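Long-range contacts in butyryl-CoA dehydrogenase (Marinomonas mediterranea, PDB 6CXT), which belongs to the acyl-CoA dehydrogenase family of flavoproteins and binds flavin-adenine dinucleotide in a multi-subunit assembly: residues 91-96 with 121-126; 188-193 with 215-220; 309-314 with 374-379; 326-331 with 355-360. All coordinates share one frame; numbering follows the deposited sequence.

In the fold
From the N terminus, interaction 1 comes first: 91-96, on helix 81-101 of the N-terminal helical part, returns to 121-126, where the strand region of the middle domain begins and the flavin is held. Interaction 2 follows in series and brings the loop 188-193 against the end of strand 209-220, about 18 Å from interaction 1 between centres. In the C-terminal helical region, interaction 3 closes the longest span, joining the start of helix 313-338 to the end of helix 366-377. Interaction 4 lies wholly within that span, pairing the same helix 313-338, farther along, with helix 351-359. No two of the four cross.

Interaction 1: residues 91-96 with 121-126; sequences TFACSM and AANAIS. With FAD (flavin-adenine dinucleotide), chain D.
Cys94 and Ala93 face Ala121 and Asn123 where a helix of the N-terminal helical domain in the acyl-CoA dehydrogenase fold lies across the first strand of the middle domain. Helix 91-96 and strand 121-124 run at 99° to each other, with their axes 7.1 Å apart. Cys94 carries most of the contact. Its CB presses on Ala121 CB at 3.3 Å, tighter than usual for two carbons. The thiol is turned to the side of its own backbone N (chi1 -56°), which carries it along the strand backbone: SG lies 3.3 Å from Ala122 C and 3.4 Å from Asn123 N. Beside it, the preceding residue Ala93 packs its CB on Asn123 CB at 3.7 Å and also touches the amide carbon and OD1. The helix carries a wider pi-type turn here, closed by Met96 N on Thr91 O. No hydrogen bond joins the two segments; the strand spends its polar groups elsewhere. Asn123 OD1 bonds to the ligand FK4, and from the carbonyl of the same Asn123 onward the backbone binds the pyrimidine edge of the flavin. FAD N3 donates to Asn123 O at 2.9 Å. FAD O2 is gripped by two neighbouring backbone amides, Ile125 N at 2.9 Å and, almost straight at 174°, Ser126 N at 2.9 Å.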
loop_
_atom_site.group_PDB
_atom_site.type_symbol
_atom_site.label_atom_id
_atom_site.label_comp_id
_atom_site.label_asym_id
_atom_site.label_seq_id
_atom_site.Cartn_x
_atom_site.Cartn_y
_atom_site.Cartn_z
ATOM N N THR B 91 13.746 -20.901 24.055
ATOM C CA THR B 91 12.675 -21.865 24.315
ATOM C C THR B 91 12.205 -22.595 23.059
ATOM O O THR B 91 12.098 -23.825 23.074
ATOM C CB THR B 91 11.477 -21.217 24.988
ATOM O OG1 THR B 91 11.898 -20.701 26.249
ATOM C CG2 THR B 91 10.306 -22.228 25.232
ATOM N N PHE B 92 11.917 -21.860 21.973
ATOM C CA PHE B 92 11.211 -22.481 20.861
ATOM C C PHE B 92 12.131 -23.058 19.837
ATOM O O PHE B 92 11.788 -24.063 19.192
ATOM C CB PHE B 92 10.132 -21.514 20.285
ATOM C CG PHE B 92 9.083 -21.225 21.316
ATOM C CD1 PHE B 92 8.119 -22.203 21.624
ATOM C CD2 PHE B 92 9.089 -20.059 22.034
ATOM C CE1 PHE B 92 7.187 -22.013 22.612
ATOM C CE2 PHE B 92 8.146 -19.856 23.039
ATOM C CZ PHE B 92 7.185 -20.826 23.326
ATOM N N ALA B 93 13.285 -22.427 19.624
ATOM C CA ALA B 93 14.215 -22.984 18.667
ATOM C C ALA B 93 15.183 -24.031 19.291
ATOM O O ALA B 93 15.877 -24.744 18.547
ATOM C CB ALA B 93 15.001 -21.907 17.895
ATOM N N CYS B 94 15.261 -24.072 20.611
ATOM C CA CYS B 94 16.271 -24.918 21.279
ATOM C C CYS B 94 15.635 -25.930 22.223
ATOM O O CYS B 94 15.806 -27.159 21.994
ATOM C CB CYS B 94 17.330 -24.070 21.995
ATOM S SG CYS B 94 18.156 -22.885 20.898
ATOM N N SER B 95 14.939 -25.459 23.264
ATOM C CA SER B 95 14.259 -26.375 24.189
ATOM C C SER B 95 13.243 -27.291 23.500
ATOM O O SER B 95 13.166 -28.473 23.832
ATOM C CB SER B 95 13.589 -25.672 25.370
ATOM O OG SER B 95 14.530 -24.841 26.042
ATOM N N MET B 96 12.470 -26.774 22.541
ATOM C CA MET B 96 11.485 -27.643 21.898
ATOM C C MET B 96 12.078 -28.777 21.009
ATOM O O MET B 96 11.638 -29.928 21.131
ATOM C CB MET B 96 10.393 -26.809 21.168
ATOM C CG MET B 96 9.562 -25.970 22.128
ATOM S SD MET B 96 8.790 -26.837 23.526
ATOM C CE MET B 96 7.635 -27.873 22.624
ATOM N N ALA B 121 20.238 -21.484 25.757
ATOM C CA ALA B 121 20.535 -22.139 24.492
ATOM C C ALA B 121 20.381 -21.134 23.354
ATOM O O ALA B 121 19.643 -20.128 23.482
ATOM C CB ALA B 121 19.642 -23.346 24.268
ATOM N N ALA B 122 21.145 -21.386 22.299
ATOM C CA ALA B 122 21.159 -20.566 21.121
ATOM C C ALA B 122 20.958 -21.516 19.968
ATOM O O ALA B 122 21.479 -22.638 19.962
ATOM C CB ALA B 122 22.521 -19.865 20.993
ATOM N N ASN B 123 20.288 -21.051 18.933
ATOM C CA ASN B 123 20.019 -21.776 17.711
ATOM C C ASN B 123 21.036 -21.344 16.634
ATOM O O ASN B 123 21.166 -20.178 16.383
ATOM C CB ASN B 123 18.588 -21.452 17.287
ATOM C CG ASN B 123 18.165 -22.155 16.041
ATOM O OD1 ASN B 123 17.512 -21.570 15.193
ATOM N ND2 ASN B 123 18.486 -23.394 15.945
ATOM N N ALA B 124 21.702 -22.276 15.960
ATOM C CA ALA B 124 22.736 -21.885 15.025
ATOM C C ALA B 124 22.655 -22.623 13.700
ATOM O O ALA B 124 23.124 -23.773 13.576
ATOM C CB ALA B 124 24.135 -22.038 15.655
ATOM N N ILE B 125 22.085 -21.961 12.687
ATOM C CA ILE B 125 22.008 -22.585 11.353
ATOM C C ILE B 125 22.591 -21.676 10.278
ATOM O O ILE B 125 23.349 -22.167 9.433
ATOM C CB ILE B 125 20.557 -23.118 11.030
ATOM C CG1 ILE B 125 20.565 -23.864 9.692
ATOM C CG2 ILE B 125 19.533 -21.948 10.943
ATOM C CD1 ILE B 125 19.360 -24.695 9.377
ATOM N N SER B 126 22.307 -20.346 10.326
ATOM C CA SER B 126 22.700 -19.419 9.240
ATOM C C SER B 126 24.236 -19.362 9.106
ATOM O O SER B 126 24.926 -19.454 10.127
ATOM C CB SER B 126 22.136 -17.989 9.501
ATOM O OG SER B 126 20.712 -18.115 9.674
HETATM P PA FAD D . 19.502 -13.576 2.310
HETATM O O1A FAD D . 18.977 -14.990 2.473
HETATM O O2A FAD D . 20.838 -13.218 1.680
HETATM O O5B FAD D . 18.315 -12.698 1.626
HETATM C C5B FAD D . 18.532 -11.356 1.132
HETATM C C4B FAD D . 17.230 -10.986 0.391
HETATM O O4B FAD D . 16.981 -11.944 -0.669
HETATM C C3B FAD D . 16.032 -11.030 1.333
HETATM O O3B FAD D . 15.164 -9.997 0.848
HETATM C C2B FAD D . 15.388 -12.394 0.998
HETATM O O2B FAD D . 13.984 -12.483 1.346
HETATM C C1B FAD D . 15.696 -12.525 -0.524
HETATM N N9A FAD D . 15.623 -13.953 -0.902
HETATM C C8A FAD D . 16.506 -14.938 -0.586
HETATM N N7A FAD D . 16.028 -16.154 -1.030
HETATM C C5A FAD D . 14.818 -15.940 -1.617
HETATM C C6A FAD D . 13.772 -16.745 -2.300
HETATM N N6A FAD D . 13.882 -18.114 -2.436
HETATM N N1A FAD D . 12.668 -16.081 -2.760
HETATM C C2A FAD D . 12.490 -14.723 -2.627
HETATM N N3A FAD D . 13.423 -13.943 -2.035
HETATM C C4A FAD D . 14.566 -14.475 -1.520
HETATM N N1 FAD D . 20.002 -17.244 12.318
HETATM C C2 FAD D . 20.259 -18.324 13.140
HETATM O O2 FAD D . 20.704 -19.359 12.572
HETATM N N3 FAD D . 20.071 -18.310 14.491
HETATM C C4 FAD D . 19.668 -17.190 15.124
HETATM O O4 FAD D . 19.514 -17.197 16.345
HETATM C C4X FAD D . 19.381 -15.964 14.301
HETATM N N5 FAD D . 19.001 -14.786 14.845
HETATM C C5X FAD D . 18.807 -13.658 14.106
HETATM C C6 FAD D . 18.417 -12.469 14.780
HETATM C C7 FAD D . 18.232 -11.286 14.035
HETATM C C7M FAD D . 17.856 -10.021 14.764
HETATM C C8 FAD D . 18.430 -11.284 12.576
HETATM C C8M FAD D . 18.217 -10.038 11.783
HETATM C C9 FAD D . 18.785 -12.468 11.895
HETATM C C9A FAD D . 18.973 -13.658 12.634
HETATM N N10 FAD D . 19.367 -14.884 12.007
HETATM C C10 FAD D . 19.579 -16.044 12.831
HETATM C "C1'" FAD D . 19.591 -14.969 10.572
HETATM C "C2'" FAD D . 18.225 -14.948 9.845
HETATM O "O2'" FAD D . 17.464 -16.157 10.008
HETATM C "C3'" FAD D . 18.467 -14.571 8.392
HETATM O "O3'" FAD D . 18.936 -13.206 8.399
HETATM C "C4'" FAD D . 17.330 -14.804 7.382
HETATM O "O4'" FAD D . 17.092 -16.238 7.209
HETATM C "C5'" FAD D . 17.672 -14.202 6.011
HETATM O "O5'" FAD D . 18.971 -14.674 5.632
HETATM P P FAD D . 20.045 -13.638 5.135
HETATM O O1P FAD D . 21.323 -14.379 4.728
HETATM O O2P FAD D . 20.264 -12.501 6.115
HETATM O O3P FAD D . 19.480 -12.953 3.798
#

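Interaction 2: residues 188-193 with 215-220; sequences RNTPGI and DNCTIH
Gly192 and Asp215 make the direct hydrogen bond between the loop 188-193 and the end of strand 209-220: Asp215 N donates to Gly192 O at 2.9 Å. A weaker polar touch runs beside it, Gly192 CA to Asp215 O at 3.4 Å in CA-H...O fashion. Water 1 adds a bridge, donating to Pro191 O at 2.8 Å and accepting from Thr218 N at 2.9 Å. The apolar contacts centre on Thr190 and Cys217. Thr190 CG2, set anti to its backbone N (chi1 of OG1 -53°), rests on Cys217 CB at 3.7 Å, with Ile219 CG2 nearby, while OG1 on the other branch bonds to Pro187 O. Cys217 SG lies against the Gly192 backbone and meets Ile193 CG1 at 3.8 Å. The loop itself folds as a type II beta turn from Thr190 to Ile193 with Gly192 at its third position, and it leads into the outermost strand 193-195 of the antiparallel sheet. Across from it, Asn216 and Cys217 form a G1 beta bulge facing Leu150. The assigned hydrogen bonds across the join use backbone atoms and one water, so they depend on the course of the main chain, while side chains mainly pack.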
loop_
_atom_site.group_PDB
_atom_site.type_symbol
_atom_site.label_atom_id
_atom_site.label_comp_id
_atom_site.label_asym_id
_atom_site.label_seq_id
_atom_site.Cartn_x
_atom_site.Cartn_y
_atom_site.Cartn_z
ATOM N N ARG B 188 28.784 -25.273 25.242
ATOM C CA ARG B 188 29.675 -24.135 25.159
ATOM C C ARG B 188 31.130 -24.476 25.540
ATOM O O ARG B 188 31.990 -23.993 24.934
ATOM C CB ARG B 188 29.158 -22.990 26.024
ATOM C CG ARG B 188 29.931 -21.691 25.971
ATOM C CD ARG B 188 30.136 -21.123 24.597
ATOM N NE ARG B 188 30.712 -19.800 24.602
ATOM C CZ ARG B 188 30.060 -18.693 24.884
ATOM N NH1 ARG B 188 28.801 -18.735 25.215
ATOM N NH2 ARG B 188 30.692 -17.546 24.844
ATOM N N ASN B 189 31.344 -25.324 26.532
ATOM C CA ASN B 189 32.688 -25.705 26.958
ATOM C C ASN B 189 33.460 -26.647 26.009
ATOM O O ASN B 189 34.553 -27.015 26.284
ATOM C CB ASN B 189 32.670 -26.201 28.407
ATOM C CG ASN B 189 32.236 -25.122 29.390
ATOM O OD1 ASN B 189 32.081 -24.001 29.016
ATOM N ND2 ASN B 189 32.021 -25.483 30.628
ATOM N N THR B 190 32.869 -27.020 24.900
ATOM C CA THR B 190 33.537 -27.863 23.883
ATOM C C THR B 190 34.747 -27.082 23.329
ATOM O O THR B 190 34.580 -25.998 22.706
ATOM C CB THR B 190 32.573 -28.268 22.731
ATOM O OG1 THR B 190 31.386 -28.856 23.277
ATOM C CG2 THR B 190 33.253 -29.193 21.721
ATOM N N PRO B 191 35.996 -27.623 23.513
ATOM C CA PRO B 191 37.111 -26.972 22.885
ATOM C C PRO B 191 36.929 -26.783 21.411
ATOM O O PRO B 191 36.487 -27.684 20.678
ATOM C CB PRO B 191 38.297 -27.937 23.165
ATOM C CG PRO B 191 37.928 -28.506 24.493
ATOM C CD PRO B 191 36.448 -28.796 24.295
ATOM N N GLY B 192 37.293 -25.594 20.956
ATOM C CA GLY B 192 37.223 -25.283 19.527
ATOM C C GLY B 192 36.102 -24.248 19.184
ATOM O O GLY B 192 36.076 -23.725 18.068
ATOM N N ILE B 193 35.216 -23.965 20.133
ATOM C CA ILE B 193 34.222 -22.843 19.996
ATOM C C ILE B 193 34.873 -21.469 20.259
ATOM O O ILE B 193 35.557 -21.268 21.275
ATOM C CB ILE B 193 33.009 -23.021 20.919
ATOM C CG1 ILE B 193 32.279 -24.304 20.564
ATOM C CG2 ILE B 193 32.074 -21.767 20.856
ATOM C CD1 ILE B 193 31.229 -24.650 21.598
ATOM N N ASP B 215 35.670 -24.950 15.488
ATOM C CA ASP B 215 36.958 -25.380 14.928
ATOM C C ASP B 215 37.226 -26.786 15.467
ATOM O O ASP B 215 37.692 -26.937 16.623
ATOM C CB ASP B 215 38.058 -24.395 15.357
ATOM C CG ASP B 215 39.467 -24.834 14.948
ATOM O OD1 ASP B 215 39.641 -25.702 14.093
ATOM O OD2 ASP B 215 40.429 -24.257 15.481
ATOM N N ASN B 216 36.890 -27.798 14.657
ATOM C CA ASN B 216 37.100 -29.216 15.047
ATOM C C ASN B 216 36.616 -29.498 16.437
ATOM O O ASN B 216 37.384 -29.873 17.328
ATOM C CB ASN B 216 38.586 -29.618 14.856
ATOM C CG ASN B 216 38.958 -29.743 13.365
ATOM O OD1 ASN B 216 38.258 -30.402 12.573
ATOM N ND2 ASN B 216 40.043 -29.096 12.972
ATOM N N CYS B 217 35.328 -29.281 16.647
ATOM C CA CYS B 217 34.719 -29.488 17.930
ATOM C C CYS B 217 34.317 -30.937 17.941
ATOM O O CYS B 217 33.563 -31.374 17.051
ATOM C CB CYS B 217 33.450 -28.605 18.083
ATOM S SG CYS B 217 33.939 -26.888 18.290
ATOM N N THR B 218 34.769 -31.658 18.974
ATOM C CA THR B 218 34.385 -33.044 19.184
ATOM C C THR B 218 33.295 -33.202 20.156
ATOM O O THR B 218 33.394 -32.796 21.328
ATOM C CB THR B 218 35.657 -33.864 19.586
ATOM O OG1 THR B 218 36.536 -33.763 18.474
ATOM C CG2 THR B 218 35.300 -35.316 19.860
ATOM N N ILE B 219 32.210 -33.827 19.721
ATOM C CA ILE B 219 31.157 -34.093 20.692
ATOM C C ILE B 219 30.687 -35.562 20.625
ATOM O O ILE B 219 30.703 -36.179 19.548
ATOM C CB ILE B 219 29.907 -33.177 20.471
ATOM C CG1 ILE B 219 29.392 -33.368 19.048
ATOM C CG2 ILE B 219 30.251 -31.676 20.667
ATOM C CD1 ILE B 219 28.051 -32.707 18.837
ATOM N N HIS B 220 30.212 -36.055 21.755
ATOM C CA HIS B 220 29.719 -37.411 21.824
ATOM C C HIS B 220 28.433 -37.516 21.020
ATOM O O HIS B 220 27.635 -36.581 20.993
ATOM C CB HIS B 220 29.464 -37.828 23.259
ATOM C CG HIS B 220 29.236 -39.295 23.400
ATOM N ND1 HIS B 220 27.983 -39.843 23.551
ATOM C CD2 HIS B 220 30.100 -40.339 23.349
ATOM C CE1 HIS B 220 28.085 -41.160 23.610
ATOM N NE2 HIS B 220 29.358 -41.486 23.491
HETATM O O HOH W 1 36.660 -30.449 20.827
#

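Interaction 3: residues 309-314 with 374-379; sequences DVDNTK and CNRLGL
Asp311 holds its carboxylate out toward Arg376 because CG is anti to the backbone N (chi1 179°), and the arginine chain, bent at chi2 (-50°), swings its guanidinium over to meet it. The two form a salt bridge through Arg376 NE, which donates to Asp311 OD2 at 2.7 Å, meeting that oxygen on its syn side but tilted out of the carboxylate plane. The carboxylate and guanidinium planes stand 62° apart, and the bridge is a single bond through NE. Thr313 covers one face of the guanidinium, its CG2 lying 3.5 Å above the plane and over the centre. The second carboxylate oxygen is used at the helix start: Asp311 OD1 accepts from Thr313 OG1 at 2.8 Å and from Thr313 N at 3.0 Å, the latter closing an Asx turn that fixes the rotation of the carboxylate. This joins the first turn of helix 313-338 to the last turn of helix 366-377, which ends in a Schellman motif at Gly378, in the C-terminal helical domain. Lys314 slides past Arg376 in the opposite direction, with CB on Arg376 CB at 3.6 Å. The Lys314 and Leu377 side chains cross at about a right angle, Lys314 CD 3.8 Å from Leu377 CD2, and water 2 links Lys314 NZ to Arg376 O. Arg376 also packs on Val39 of another chain, an alpha/beta hydrolase fold protein.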
loop_
_atom_site.group_PDB
_atom_site.type_symbol
_atom_site.label_atom_id
_atom_site.label_comp_id
_atom_site.label_asym_id
_atom_site.label_seq_id
_atom_site.Cartn_x
_atom_site.Cartn_y
_atom_site.Cartn_z
ATOM N N ASP B 309 -2.559 -31.591 14.857
ATOM C CA ASP B 309 -1.919 -32.641 14.025
ATOM C C ASP B 309 -2.526 -32.724 12.595
ATOM O O ASP B 309 -3.076 -33.745 12.161
ATOM C CB ASP B 309 -1.935 -34.007 14.744
ATOM C CG ASP B 309 -0.595 -34.709 14.696
ATOM O OD1 ASP B 309 0.442 -34.034 14.465
ATOM O OD2 ASP B 309 -0.578 -35.940 14.903
ATOM N N VAL B 310 -2.472 -31.582 11.919
ATOM C CA VAL B 310 -2.704 -31.434 10.478
ATOM C C VAL B 310 -1.444 -30.681 10.029
ATOM O O VAL B 310 -0.619 -30.323 10.874
ATOM C CB VAL B 310 -4.014 -30.659 10.188
ATOM C CG1 VAL B 310 -5.230 -31.492 10.618
ATOM C CG2 VAL B 310 -4.018 -29.285 10.883
ATOM N N ASP B 311 -1.238 -30.467 8.736
ATOM C CA ASP B 311 -0.062 -29.690 8.357
ATOM C C ASP B 311 -0.503 -28.254 8.712
ATOM O O ASP B 311 -1.452 -27.750 8.104
ATOM C CB ASP B 311 0.257 -29.805 6.858
ATOM C CG ASP B 311 1.474 -28.982 6.459
ATOM O OD1 ASP B 311 1.970 -28.227 7.323
ATOM O OD2 ASP B 311 1.947 -29.098 5.305
ATOM N N ASN B 312 0.099 -27.660 9.744
ATOM C CA ASN B 312 -0.234 -26.255 10.100
ATOM C C ASN B 312 0.755 -25.220 9.587
ATOM O O ASN B 312 0.755 -24.111 10.068
ATOM C CB ASN B 312 -0.326 -26.102 11.598
ATOM C CG ASN B 312 0.936 -26.574 12.271
ATOM O OD1 ASN B 312 1.055 -27.763 12.641
ATOM N ND2 ASN B 312 1.901 -25.700 12.383
ATOM N N THR B 313 1.590 -25.577 8.632
ATOM C CA THR B 313 2.666 -24.736 8.183
ATOM C C THR B 313 2.128 -23.468 7.506
ATOM O O THR B 313 2.682 -22.356 7.727
ATOM C CB THR B 313 3.583 -25.498 7.200
ATOM O OG1 THR B 313 4.205 -26.562 7.916
ATOM C CG2 THR B 313 4.687 -24.595 6.664
ATOM N N LYS B 314 1.092 -23.621 6.661
ATOM C CA LYS B 314 0.499 -22.428 5.991
ATOM C C LYS B 314 0.018 -21.402 7.016
ATOM O O LYS B 314 0.378 -20.231 6.906
ATOM C CB LYS B 314 -0.670 -22.844 5.093
ATOM C CG LYS B 314 -1.226 -21.701 4.197
ATOM C CD LYS B 314 -2.316 -22.262 3.273
ATOM C CE LYS B 314 -3.573 -22.536 4.104
ATOM N NZ LYS B 314 -4.584 -23.019 3.171
ATOM N N CYS B 374 2.832 -20.159 -0.625
ATOM C CA CYS B 374 2.593 -20.534 -2.012
ATOM C C CYS B 374 2.676 -22.062 -2.147
ATOM O O CYS B 374 1.785 -22.682 -2.745
ATOM C CB CYS B 374 3.664 -19.955 -2.943
ATOM S SG CYS B 374 3.439 -18.160 -3.141
ATOM N N ASN B 375 3.699 -22.644 -1.505
ATOM C CA ASN B 375 3.844 -24.095 -1.543
ATOM C C ASN B 375 2.644 -24.810 -0.908
ATOM O O ASN B 375 2.055 -25.729 -1.534
ATOM C CB ASN B 375 5.175 -24.492 -0.882
ATOM C CG ASN B 375 5.340 -26.009 -0.789
ATOM O OD1 ASN B 375 5.029 -26.588 0.238
ATOM N ND2 ASN B 375 5.750 -26.645 -1.894
ATOM N N ARG B 376 2.224 -24.377 0.294
ATOM C CA ARG B 376 1.067 -24.957 0.930
ATOM C C ARG B 376 -0.252 -24.683 0.224
ATOM O O ARG B 376 -1.210 -25.428 0.407
ATOM C CB ARG B 376 0.972 -24.578 2.432
ATOM C CG ARG B 376 2.118 -25.080 3.283
ATOM C CD ARG B 376 2.367 -26.600 3.044
ATOM N NE ARG B 376 3.309 -27.181 4.015
ATOM C CZ ARG B 376 4.643 -27.066 4.028
ATOM N NH1 ARG B 376 5.310 -26.351 3.122
ATOM N NH2 ARG B 376 5.331 -27.697 5.009
ATOM N N LEU B 377 -0.312 -23.644 -0.606
ATOM C CA LEU B 377 -1.503 -23.427 -1.437
ATOM C C LEU B 377 -1.485 -24.375 -2.631
ATOM O O LEU B 377 -2.485 -24.492 -3.340
ATOM C CB LEU B 377 -1.555 -21.966 -1.936
ATOM C CG LEU B 377 -1.821 -20.898 -0.852
ATOM C CD1 LEU B 377 -1.765 -19.485 -1.513
ATOM C CD2 LEU B 377 -3.218 -21.048 -0.242
ATOM N N GLY B 378 -0.346 -25.024 -2.875
ATOM C CA GLY B 378 -0.253 -25.978 -3.984
ATOM C C GLY B 378 0.284 -25.364 -5.260
ATOM O O GLY B 378 0.199 -25.999 -6.327
ATOM N N LEU B 379 0.836 -24.134 -5.187
ATOM C CA LEU B 379 1.445 -23.502 -6.340
ATOM C C LEU B 379 2.718 -24.192 -6.753
ATOM O O LEU B 379 3.606 -24.420 -5.911
ATOM C CB LEU B 379 1.731 -21.971 -6.124
ATOM C CG LEU B 379 0.413 -21.120 -6.072
ATOM C CD1 LEU B 379 0.671 -19.770 -5.366
ATOM C CD2 LEU B 379 -0.222 -20.897 -7.449
HETATM O O HOH W 2 -3.874 -24.790 0.940
#

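Interaction 4: residues 326-331 with 355-360; sequences AFVQSG and DALGSV. With EDO (1,2-ethanediol), chain E.
Ala356 sits at the tight centre of this contact, pressed between Phe327 and Val328 of helix 326-331. Its CB lies 3.7 Å from the centroid of the Phe327 ring and 22° off the normal, a CH-pi contact over one face and offset toward the rim. The same methyl reaches the helix backbone, 3.4 Å from Phe327 O, and the CA atoms of Val328 and Ala356 come within 4.9 Å. With chi1 at -174°, Phe327 swings CG clear of its own backbone N and brings its ring face to the Ala356 methyl. On the Val328 side CG2 packs on Val360 CG1 at 3.7 Å, the two side chains crossing at about a right angle. Packing is looser away from that centre: Val328 CG2 to Leu357 CD2 is 4.1 Å, and Ser359 OG lies 4.0 Å from Phe327 CD2 at the ring edge. Ser359 OG is instead bound within its own helix, donating to Ala356 O at 2.7 Å on a lone pair. Farther out, Asp355 OD2 accepts from a bound 1,2-ethanediol, and its OD1 is bonded to Leu204 N. Leu357 and Val360 also pack on Ile335 and Arg336 of a second copy of this protein. Segments 326-331 and 355-359 run nearly antiparallel, at 162°, a helix-helix packing within the helical C-terminal domain of the acyl-CoA dehydrogenase fold.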
loop_
_atom_site.group_PDB
_atom_site.type_symbol
_atom_site.label_atom_id
_atom_site.label_comp_id
_atom_site.label_asym_id
_atom_site.label_seq_id
_atom_site.Cartn_x
_atom_site.Cartn_y
_atom_site.Cartn_z
ATOM N N ALA B 326 2.680 -6.283 10.259
ATOM C CA ALA B 326 1.859 -5.335 11.039
ATOM C C ALA B 326 2.733 -4.575 12.047
ATOM O O ALA B 326 2.524 -3.395 12.288
ATOM C CB ALA B 326 0.689 -6.051 11.724
ATOM N N PHE B 327 3.753 -5.249 12.595
ATOM C CA PHE B 327 4.593 -4.683 13.611
ATOM C C PHE B 327 5.459 -3.580 13.004
ATOM O O PHE B 327 5.630 -2.525 13.607
ATOM C CB PHE B 327 5.397 -5.795 14.354
ATOM C CG PHE B 327 6.201 -5.329 15.540
ATOM C CD1 PHE B 327 5.805 -4.231 16.338
ATOM C CD2 PHE B 327 7.331 -6.078 15.939
ATOM C CE1 PHE B 327 6.542 -3.850 17.489
ATOM C CE2 PHE B 327 8.065 -5.687 17.055
ATOM C CZ PHE B 327 7.676 -4.572 17.829
ATOM N N VAL B 328 5.947 -3.773 11.787
ATOM C CA VAL B 328 6.695 -2.698 11.105
ATOM C C VAL B 328 5.748 -1.477 10.882
ATOM O O VAL B 328 6.120 -0.326 11.152
ATOM C CB VAL B 328 7.240 -3.219 9.717
ATOM C CG1 VAL B 328 7.729 -2.061 8.828
ATOM C CG2 VAL B 328 8.425 -4.189 9.956
ATOM N N GLN B 329 4.535 -1.728 10.430
ATOM C CA GLN B 329 3.608 -0.625 10.175
ATOM C C GLN B 329 3.255 0.086 11.494
ATOM O O GLN B 329 3.147 1.308 11.522
ATOM C CB GLN B 329 2.355 -1.136 9.476
ATOM C CG GLN B 329 2.619 -1.760 8.099
ATOM C CD GLN B 329 1.389 -2.409 7.529
ATOM O OE1 GLN B 329 1.062 -3.561 7.872
ATOM N NE2 GLN B 329 0.703 -1.710 6.646
ATOM N N SER B 330 3.065 -0.703 12.546
ATOM C CA SER B 330 2.764 -0.166 13.878
ATOM C C SER B 330 3.902 0.773 14.371
ATOM O O SER B 330 3.663 1.891 14.864
ATOM C CB SER B 330 2.577 -1.331 14.876
ATOM O OG SER B 330 2.237 -0.788 16.177
ATOM N N GLY B 331 5.168 0.313 14.217
ATOM C CA GLY B 331 6.321 1.120 14.597
ATOM C C GLY B 331 6.354 2.445 13.811
ATOM O O GLY B 331 6.643 3.502 14.386
ATOM N N ASP B 355 12.838 -2.728 16.363
ATOM C CA ASP B 355 12.651 -4.142 16.677
ATOM C C ASP B 355 11.874 -4.832 15.615
ATOM O O ASP B 355 12.196 -5.980 15.259
ATOM C CB ASP B 355 11.942 -4.316 18.044
ATOM C CG ASP B 355 12.797 -3.785 19.193
ATOM O OD1 ASP B 355 14.024 -3.478 19.006
ATOM O OD2 ASP B 355 12.263 -3.664 20.318
ATOM N N ALA B 356 10.851 -4.145 15.074
ATOM C CA ALA B 356 9.982 -4.725 14.065
ATOM C C ALA B 356 10.749 -5.097 12.798
ATOM O O ALA B 356 10.451 -6.132 12.155
ATOM C CB ALA B 356 8.811 -3.784 13.705
ATOM N N LEU B 357 11.726 -4.266 12.440
ATOM C CA LEU B 357 12.462 -4.518 11.212
ATOM C C LEU B 357 13.306 -5.831 11.326
ATOM O O LEU B 357 13.600 -6.438 10.293
ATOM C CB LEU B 357 13.341 -3.335 10.830
ATOM C CG LEU B 357 12.469 -2.224 10.162
ATOM C CD1 LEU B 357 13.184 -0.867 10.164
ATOM C CD2 LEU B 357 12.044 -2.647 8.740
ATOM N N GLY B 358 13.671 -6.197 12.546
ATOM C CA GLY B 358 14.270 -7.534 12.820
ATOM C C GLY B 358 13.253 -8.647 12.519
ATOM O O GLY B 358 13.596 -9.647 11.865
ATOM N N SER B 359 11.995 -8.449 12.962
ATOM C CA SER B 359 10.976 -9.500 12.940
ATOM C C SER B 359 10.587 -9.940 11.499
ATOM O O SER B 359 10.086 -11.073 11.345
ATOM C CB SER B 359 9.736 -9.120 13.732
ATOM O OG SER B 359 8.930 -8.224 12.933
ATOM N N VAL B 360 10.770 -9.075 10.490
ATOM C CA VAL B 360 10.551 -9.463 9.058
ATOM C C VAL B 360 11.789 -10.168 8.415
ATOM O O VAL B 360 11.741 -10.528 7.227
ATOM C CB VAL B 360 10.128 -8.286 8.145
ATOM C CG1 VAL B 360 8.823 -7.679 8.720
ATOM C CG2 VAL B 360 11.209 -7.196 8.109
HETATM C C1 EDO E . 15.945 -3.812 23.442
HETATM O O1 EDO E . 16.192 -5.190 23.760
HETATM C C2 EDO E . 14.452 -3.400 23.446
HETATM O O2 EDO E . 13.819 -4.241 22.454
#